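PDB 6S1Y: angiotensin-converting enzyme from Anopheles gambiae, which probably removes dipeptides from the C-terminal ends of peptides as a zinc metalloprotease of the angiotensin-converting enzyme family. Local coordinates for residues L249-L252 against W253-W257; D258-A261 against D262-P266. All blocks are in the same frame, centred on the assembly; numbering follows the deposited sequence.

Contact 1 of 2, residues L249-L252 against W253-W257; sequences LGNL and WAQTW. With KSN ((2~{S})-2-[[(4~{S})-4-azanyl-5-oxidanyl-5-oxidanylidene-pentanoyl]amino]pentanedioic acid), chain H.
Asn251 folds its amide back over the residues that follow it. With CG anti to the backbone N (chi1 175°), its OD1 takes two backbone N-H groups from opposite faces of the amide plane: Trp253 N at 2.9 Å and Gln255 N at 3.2 Å, the latter nearly straight. The backbone O of Asn251 also accepts Ala254 N at 3.0 Å, closing a type I beta turn from Asn251 to Ala254, and the OD1 bond to Trp253 N forms an Asx turn over its first three residues. Asparagine's short amide just reaches N-H groups two and four residues ahead. The Asn251 and Trp253 side chains cross at about a right angle, amide and indole planes 61° apart, while Leu252 CB sits over the indole face, 3.8 Å from the centroid of its six-membered ring. Further back, Leu249 and Trp257 lie side by side; Leu249 CD2 makes a CH-pi contact over the five-membered ring of Trp257, whose NE1 donates to Ala254 O at 2.9 Å. Just past the turn, Gln255 points into the ligand pocket: its extended chain brings NE2 to O19 of the bound gamma-glutamyl-glutamate at 3.0 Å with an angle of 162°, while OE1 receives a hydrogen bond from Lys485.

Contact 2 of 2, residues D258-A261 against D262-P266; sequences DNIA and DFTTP
Ile260 and Thr264 meet through a backbone carbonyl and a hydroxyl, but the stretch that leads to them starts with a short 3-10 segment at Asp258 and Asn259. Asp258 O takes a direct backbone bond from Ala261 N at 3.1 Å, and the carbonyls of both residues are also tied forward by water. One water links Asp258 O to Asp262 N, donating to the first and accepting from the second at 3.1 Å; another does the same between Asn259 O, 2.7 Å away, and Phe263 N. Water thus bridges these two pairs of peptide groups four residues apart.

At Ile260 the link to the residue four ahead becomes direct. Its O accepts Thr264 OG1 at 2.7 Å, the donor tilted 30° from the carbonyl plane, and also a weak bond from Thr264 N. The hydroxyl reaches this carbonyl because chi1 of Thr264 is 61°, which sets OG1 between its own backbone N and carbonyl carbon; threonine suits the place by returning a side-chain donor to a nearby peptide oxygen. The Ile260 side chain crosses that of Thr264 obliquely, its CD1 lying 3.5 Å from OG1, and Ile260 CB faces Phe263 CB at 4.4 Å.

Ala261, whose small methyl lies against Arg423 and leaves room for helix 414-429 to come close, accepts Thr264 N at its O over 3.3 Å, with the donor well above the carbonyl plane. Thr264 N is thus shared by two successive carbonyls as the chain enters a type I beta turn from Asp262 to Thr265.

Around this turn, helix 414-429 supplies Arg423 for a salt bridge with Asp262, Tyr422 for the Thr264 hydroxyl and Asn419 for that of Thr265. Helix 203-233 packs against Phe263, Thr264 and Pro266, and the connection then runs on toward helix 276-281.

How the contacts relate
Contacts 1 and 2 follow each other along the long connection between strand 244-245 and helix 276-281, with centres 12 Å apart. A probable hydrogen bond from Asn259 ND2 to Gly250 O, 2.9 Å long, ties the second back to the start of the first, and Ile260 CG1 packs 4.0 Å from Leu249 O. Thr256 and Asp258 add a side-chain hydrogen bond across the junction. The two contacts relate differently to the active site: contact 1 carries Gln255, a pocket residue whose side chain lies about 10 Å from the zinc ion, whereas residues 258-266 supply none of the pocket residues. Leu249 of contact 1 and Thr264 of contact 2 both touch Leu229 of helix 203-233.

Contact 1 of 2, residues L249-L252 against W253-W257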
loop_
_atom_site.group_PDB
_atom_site.type_symbol
_atom_site.label_atom_id
_atom_site.label_comp_id
_atom_site.label_asym_id
_atom_site.label_seq_id
_atom_site.Cartn_x
_atom_site.Cartn_y
_atom_site.Cartn_z
ATOM N N LEU A 249 11.961 15.223 0.230
ATOM C CA LEU A 249 11.735 14.154 -0.738
ATOM C C LEU A 249 10.308 14.117 -1.261
ATOM O O LEU A 249 9.916 13.125 -1.888
ATOM C CB LEU A 249 12.116 12.811 -0.125
ATOM C CG LEU A 249 13.639 12.696 0.078
ATOM C CD1 LEU A 249 13.953 11.589 1.047
ATOM C CD2 LEU A 249 14.303 12.437 -1.260
ATOM N N GLY A 250 9.541 15.193 -1.043
ATOM C CA GLY A 250 8.280 15.388 -1.725
ATOM C C GLY A 250 7.108 14.666 -1.120
ATOM O O GLY A 250 6.026 14.688 -1.704
ATOM N N ASN A 251 7.291 14.086 0.072
ATOM C CA ASN A 251 6.350 13.135 0.659
ATOM C C ASN A 251 6.612 13.095 2.164
ATOM O O ASN A 251 7.762 12.998 2.580
ATOM C CB ASN A 251 6.539 11.754 0.021
ATOM C CG ASN A 251 5.691 10.696 0.667
ATOM O OD1 ASN A 251 6.021 10.188 1.746
ATOM N ND2 ASN A 251 4.583 10.337 0.016
ATOM N N LEU A 252 5.547 13.182 2.975
ATOM C CA LEU A 252 5.710 13.342 4.414
ATOM C C LEU A 252 6.456 12.174 5.059
ATOM O O LEU A 252 7.093 12.349 6.105
ATOM C CB LEU A 252 4.347 13.485 5.092
ATOM C CG LEU A 252 3.865 14.898 5.414
ATOM C CD1 LEU A 252 2.451 14.855 5.935
ATOM C CD2 LEU A 252 4.786 15.543 6.434
ATOM N N TRP A 253 6.366 10.979 4.487
ATOM C CA TRP A 253 7.028 9.804 5.012
ATOM C C TRP A 253 8.255 9.408 4.200
ATOM O O TRP A 253 8.930 8.440 4.550
ATOM C CB TRP A 253 6.014 8.662 5.066
ATOM C CG TRP A 253 4.745 9.125 5.710
ATOM C CD1 TRP A 253 4.464 9.123 7.037
ATOM C CD2 TRP A 253 3.599 9.690 5.051
ATOM N NE1 TRP A 253 3.207 9.637 7.260
ATOM C CE2 TRP A 253 2.663 10.012 6.053
ATOM C CE3 TRP A 253 3.269 9.937 3.709
ATOM C CZ2 TRP A 253 1.418 10.547 5.761
ATOM C CZ3 TRP A 253 2.030 10.497 3.418
ATOM C CH2 TRP A 253 1.114 10.793 4.443
ATOM N N ALA A 254 8.554 10.138 3.125
ATOM C CA ALA A 254 9.644 9.803 2.200
ATOM C C ALA A 254 9.492 8.404 1.638
ATOM O O ALA A 254 10.494 7.742 1.327
ATOM C CB ALA A 254 11.008 9.952 2.877
ATOM N N GLN A 255 8.252 7.931 1.500
ATOM C CA GLN A 255 8.055 6.557 1.053
ATOM C C GLN A 255 8.187 6.417 -0.456
ATOM O O GLN A 255 8.565 5.356 -0.947
ATOM C CB GLN A 255 6.689 6.049 1.513
ATOM C CG GLN A 255 5.488 6.697 0.855
ATOM C CD GLN A 255 4.192 6.230 1.510
ATOM O OE1 GLN A 255 3.998 6.432 2.717
ATOM N NE2 GLN A 255 3.346 5.534 0.755
ATOM N N THR A 256 7.845 7.458 -1.205
ATOM C CA THR A 256 8.060 7.519 -2.640
ATOM C C THR A 256 8.536 8.932 -2.937
ATOM O O THR A 256 8.089 9.885 -2.285
ATOM C CB THR A 256 6.791 7.206 -3.439
ATOM O OG1 THR A 256 5.734 8.047 -2.981
ATOM C CG2 THR A 256 6.360 5.756 -3.227
ATOM N N TRP A 257 9.439 9.074 -3.898
ATOM C CA TRP A 257 10.030 10.368 -4.190
ATOM C C TRP A 257 9.630 10.887 -5.565
ATOM O O TRP A 257 10.314 11.749 -6.116
ATOM C CB TRP A 257 11.558 10.290 -4.074
ATOM C CG TRP A 257 12.077 9.627 -2.824
ATOM C CD1 TRP A 257 11.406 9.418 -1.653
ATOM C CD2 TRP A 257 13.389 9.085 -2.630
ATOM N NE1 TRP A 257 12.224 8.769 -0.749
ATOM C CE2 TRP A 257 13.441 8.554 -1.332
ATOM C CE3 TRP A 257 14.528 8.980 -3.446
ATOM C CZ2 TRP A 257 14.592 7.936 -0.823
ATOM C CZ3 TRP A 257 15.661 8.352 -2.940
ATOM C CH2 TRP A 257 15.683 7.850 -1.645
HETATM C C10 KSN H . -7.242 0.164 3.970
HETATM C C13 KSN H . -4.897 0.596 -0.020
HETATM C C17 KSN H . 0.464 4.228 0.903
HETATM C C02 KSN H . 0.152 3.369 -0.328
HETATM C C03 KSN H . -1.174 2.596 -0.285
HETATM C C04 KSN H . -2.240 3.102 0.673
HETATM C C05 KSN H . -3.578 3.526 0.015
HETATM C C07 KSN H . -4.949 1.638 1.124
HETATM C C08 KSN H . -6.182 1.512 2.009
HETATM C C09 KSN H . -6.197 0.214 2.838
HETATM N N01 KSN H . 1.224 2.392 -0.551
HETATM N N06 KSN H . -4.851 2.848 0.295
HETATM O O11 KSN H . -7.753 1.245 4.399
HETATM O O12 KSN H . -7.595 -0.947 4.497
HETATM O O14 KSN H . -5.498 0.863 -1.097
HETATM O O15 KSN H . -4.253 -0.466 0.077
HETATM O O16 KSN H . -3.595 4.486 -0.697
HETATM O O18 KSN H . 0.011 5.405 0.927
HETATM O O19 KSN H . 1.148 3.842 1.888
HETATM O O HOH W 1 7.522 12.506 -3.424
#

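Contact 2 of 2, residues D258-A261 against D262-P266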
loop_
_atom_site.group_PDB
_atom_site.type_symbol
_atom_site.label_atom_id
_atom_site.label_comp_id
_atom_site.label_asym_id
_atom_site.label_seq_id
_atom_site.Cartn_x
_atom_site.Cartn_y
_atom_site.Cartn_z
ATOM N N ASP A 258 8.521 10.385 -6.119
ATOM C CA ASP A 258 8.047 10.799 -7.429
ATOM C C ASP A 258 7.899 12.306 -7.554
ATOM O O ASP A 258 8.146 12.858 -8.628
ATOM C CB ASP A 258 6.709 10.104 -7.737
ATOM C CG ASP A 258 5.653 10.326 -6.644
ATOM O OD1 ASP A 258 5.913 9.993 -5.456
ATOM O OD2 ASP A 258 4.556 10.825 -6.976
ATOM N N ASN A 259 7.526 12.996 -6.470
ATOM C CA ASN A 259 7.290 14.440 -6.548
ATOM C C ASN A 259 8.559 15.267 -6.714
ATOM O O ASN A 259 8.462 16.445 -7.074
ATOM C CB ASN A 259 6.545 14.939 -5.304
ATOM C CG ASN A 259 5.091 14.531 -5.296
ATOM O OD1 ASN A 259 4.414 14.603 -6.324
ATOM N ND2 ASN A 259 4.603 14.072 -4.141
ATOM N N ILE A 260 9.744 14.706 -6.470
ATOM C CA ILE A 260 10.966 15.428 -6.791
ATOM C C ILE A 260 11.670 14.837 -8.012
ATOM O O ILE A 260 12.853 15.125 -8.247
ATOM C CB ILE A 260 11.910 15.519 -5.583
ATOM C CG1 ILE A 260 12.249 14.158 -4.982
ATOM C CG2 ILE A 260 11.285 16.402 -4.492
ATOM C CD1 ILE A 260 13.310 13.382 -5.750
ATOM N N ALA A 261 10.969 14.035 -8.818
ATOM C CA ALA A 261 11.617 13.409 -9.969
ATOM C C ALA A 261 12.110 14.451 -10.970
ATOM O O ALA A 261 13.267 14.417 -11.398
ATOM C CB ALA A 261 10.677 12.422 -10.655
ATOM N N ASP A 262 11.243 15.390 -11.368
ATOM C CA ASP A 262 11.662 16.380 -12.352
ATOM C C ASP A 262 12.700 17.322 -11.769
ATOM O O ASP A 262 13.669 17.672 -12.445
ATOM C CB ASP A 262 10.460 17.181 -12.869
ATOM C CG ASP A 262 9.555 16.356 -13.773
ATOM O OD1 ASP A 262 9.916 15.197 -14.104
ATOM O OD2 ASP A 262 8.474 16.853 -14.145
ATOM N N PHE A 263 12.488 17.765 -10.530
ATOM C CA PHE A 263 13.436 18.609 -9.799
ATOM C C PHE A 263 14.854 18.032 -9.769
ATOM O O PHE A 263 15.823 18.790 -9.714
ATOM C CB PHE A 263 12.883 18.758 -8.371
ATOM C CG PHE A 263 13.545 19.800 -7.545
ATOM C CD1 PHE A 263 13.530 21.129 -7.940
ATOM C CD2 PHE A 263 14.130 19.463 -6.320
ATOM C CE1 PHE A 263 14.127 22.106 -7.154
ATOM C CE2 PHE A 263 14.724 20.431 -5.534
ATOM C CZ PHE A 263 14.729 21.752 -5.949
ATOM N N THR A 264 15.006 16.703 -9.795
ATOM C CA THR A 264 16.323 16.095 -9.685
ATOM C C THR A 264 16.694 15.219 -10.877
ATOM O O THR A 264 17.650 14.452 -10.790
ATOM C CB THR A 264 16.415 15.269 -8.400
ATOM O OG1 THR A 264 15.435 14.217 -8.438
ATOM C CG2 THR A 264 16.182 16.140 -7.178
ATOM N N THR A 265 16.015 15.371 -12.014
ATOM C CA THR A 265 16.149 14.409 -13.090
ATOM C C THR A 265 17.483 14.568 -13.813
ATOM O O THR A 265 18.064 15.662 -13.860
ATOM C CB THR A 265 14.985 14.552 -14.084
ATOM O OG1 THR A 265 14.913 13.391 -14.928
ATOM C CG2 THR A 265 15.129 15.794 -14.983
ATOM N N PRO A 266 17.989 13.494 -14.406
ATOM C CA PRO A 266 19.289 13.593 -15.096
ATOM C C PRO A 266 19.328 14.606 -16.228
ATOM O O PRO A 266 20.351 15.279 -16.408
ATOM C CB PRO A 266 19.507 12.165 -15.604
ATOM C CG PRO A 266 18.824 11.306 -14.607
ATOM C CD PRO A 266 17.557 12.097 -14.239
HETATM O O HOH W 2 8.357 15.150 -10.335
HETATM O O HOH W 3 9.768 17.441 -9.241
#